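Local coordinates for hypothetical protein ebhA (Staphylococcus aureus, PDB 2DGJ), which probably serves in adhesion at the staphylococcal cell wall by binding extracellular matrix, this piece being a rod of three-helix bundles from its repeat region, at residues Q86-G89 against T90-H93. Sequence-based numbering, arbitrary orientation.
Sequences QNLG and TLNH
T90 folds back on N87 near the C-terminal end of helix 73-88, and both of its donors go to one acceptor, N87 O. The backbone N of T90 reaches N87 O at 2.9 Å from above the carbonyl plane, 54° out of it. T90 OG1 donates to the same oxygen over 2.6 Å, in the carbonyl plane and on a lone pair, so the two bonds arrive from different directions. A chi1 of 65° sets OG1 in the cleft flanked by T90's own N and C, within bonding distance of N87 O, and leaves CG2 to lie 3.6 Å from Q86 O. One residue on, L91 N donates to L88 O (3.2 Å, 162° at the hydrogen), closing a type I beta turn from L88 to L91 with G89 and T90 at its corners. L88 O also receives a weak bond from R99, whose other terminal nitrogen holds L91 O. Beside this bond the leucine side chains meet at about a right angle, L88 CD1 against L91 CD2 at 3.8 Å. L91 CD1 comes within 3.3 Å of N87 O, and 4.0 Å from N87 ND2, which bonds weakly to N123. The two buried leucines link this part of the GA-module sequence range to neighbouring helices, L88 to 96-108 and L91, through A122, to 112-135. The carbonyls of N87 and L88, near the end of a helix, are thus answered by the residues that follow, with a weak contribution from R99.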
ATOM      1  N   GLN A  86      -3.742 -12.225  12.206  1.00 12.23           N
ATOM      2  CA  GLN A  86      -3.461 -13.529  11.625  1.00 12.62           C
ATOM      3  C   GLN A  86      -2.030 -13.549  11.109  1.00 12.92           C
ATOM      4  O   GLN A  86      -1.291 -14.503  11.350  1.00 13.05           O
ATOM      5  CB  GLN A  86      -4.437 -13.824  10.480  1.00 12.60           C
ATOM      6  CG  GLN A  86      -4.163 -15.123   9.740  1.00 12.57           C
ATOM      7  CD  GLN A  86      -4.073 -16.322  10.666  1.00 12.80           C
ATOM      8  OE1 GLN A  86      -4.911 -16.506  11.553  1.00 12.76           O
ATOM      9  NE2 GLN A  86      -3.059 -17.153  10.457  1.00 12.88           N
ATOM     10  N   ASN A  87      -1.647 -12.487  10.404  1.00 13.17           N
ATOM     11  CA  ASN A  87      -0.301 -12.372   9.855  1.00 13.41           C
ATOM     12  C   ASN A  87       0.737 -12.252  10.967  1.00 13.60           C
ATOM     13  O   ASN A  87       1.792 -12.875  10.912  1.00 13.60           O
ATOM     14  CB  ASN A  87      -0.202 -11.141   8.954  1.00 13.43           C
ATOM     15  CG  ASN A  87       1.166 -11.003   8.312  1.00 13.53           C
ATOM     16  OD1 ASN A  87       1.468 -11.658   7.316  1.00 13.86           O
ATOM     17  ND2 ASN A  87       2.011 -10.159   8.892  1.00 13.37           N
ATOM     18  N   LEU A  88       0.441 -11.440  11.974  1.00 13.81           N
ATOM     19  CA  LEU A  88       1.354 -11.238  13.096  1.00 14.07           C
ATOM     20  C   LEU A  88       1.766 -12.551  13.757  1.00 14.33           C
ATOM     21  O   LEU A  88       2.919 -12.722  14.168  1.00 14.32           O
ATOM     22  CB  LEU A  88       0.696 -10.327  14.136  1.00 13.95           C
ATOM     23  CG  LEU A  88       1.501 -10.028  15.404  1.00 13.95           C
ATOM     24  CD1 LEU A  88       2.774  -9.300  15.035  1.00 14.01           C
ATOM     25  CD2 LEU A  88       0.669  -9.185  16.354  1.00 13.91           C
ATOM     26  N   GLY A  89       0.821 -13.480  13.853  1.00 14.61           N
ATOM     27  CA  GLY A  89       1.104 -14.758  14.480  1.00 15.04           C
ATOM     28  C   GLY A  89       2.019 -15.680  13.696  1.00 15.44           C
ATOM     29  O   GLY A  89       2.428 -16.716  14.212  1.00 15.51           O
ATOM     30  N   THR A  90       2.343 -15.313  12.461  1.00 15.84           N
ATOM     31  CA  THR A  90       3.219 -16.136  11.628  1.00 16.25           C
ATOM     32  C   THR A  90       4.666 -15.655  11.668  1.00 16.44           C
ATOM     33  O   THR A  90       5.552 -16.269  11.071  1.00 16.57           O
ATOM     34  CB  THR A  90       2.744 -16.158  10.162  1.00 16.36           C
ATOM     35  OG1 THR A  90       2.842 -14.842   9.603  1.00 16.50           O
ATOM     36  CG2 THR A  90       1.301 -16.624  10.087  1.00 16.32           C
ATOM     37  N   LEU A  91       4.900 -14.553  12.373  1.00 16.67           N
ATOM     38  CA  LEU A  91       6.239 -13.990  12.514  1.00 16.96           C
ATOM     39  C   LEU A  91       6.958 -14.716  13.658  1.00 17.25           C
ATOM     40  O   LEU A  91       6.735 -14.418  14.831  1.00 17.41           O
ATOM     41  CB  LEU A  91       6.141 -12.488  12.801  1.00 16.88           C
ATOM     42  CG  LEU A  91       5.820 -11.548  11.629  1.00 16.91           C
ATOM     43  CD1 LEU A  91       4.996 -12.249  10.553  1.00 16.89           C
ATOM     44  CD2 LEU A  91       5.086 -10.333  12.166  1.00 16.86           C
ATOM     45  N   ASN A  92       7.825 -15.663  13.301  1.00 17.47           N
ATOM     46  CA  ASN A  92       8.559 -16.470  14.280  1.00 17.68           C
ATOM     47  C   ASN A  92       9.845 -15.855  14.837  1.00 17.69           C
ATOM     48  O   ASN A  92      10.561 -16.513  15.587  1.00 17.91           O
ATOM     49  CB  ASN A  92       8.939 -17.822  13.662  1.00 18.00           C
ATOM     50  CG  ASN A  92       7.841 -18.411  12.803  1.00 18.36           C
ATOM     51  OD1 ASN A  92       6.745 -18.701  13.282  1.00 18.58           O
ATOM     52  ND2 ASN A  92       8.135 -18.605  11.518  1.00 18.50           N
ATOM     53  N   HIS A  93      10.145 -14.609  14.502  1.00 17.52           N
ATOM     54  CA  HIS A  93      11.393 -14.026  14.980  1.00 17.31           C
ATOM     55  C   HIS A  93      11.299 -12.857  15.943  1.00 17.13           C
ATOM     56  O   HIS A  93      12.222 -12.632  16.725  1.00 17.22           O
ATOM     57  CB  HIS A  93      12.245 -13.661  13.769  1.00 17.42           C
ATOM     58  CG  HIS A  93      12.411 -14.795  12.808  1.00 17.30           C
ATOM     59  ND1 HIS A  93      13.219 -15.881  13.062  1.00 17.43           N
ATOM     60  CD2 HIS A  93      11.815 -15.042  11.614  1.00 17.41           C
ATOM     61  CE1 HIS A  93      13.121 -16.743  12.076  1.00 17.40           C
ATOM     62  NE2 HIS A  93      12.272 -16.266  11.178  1.00 17.59           N
TER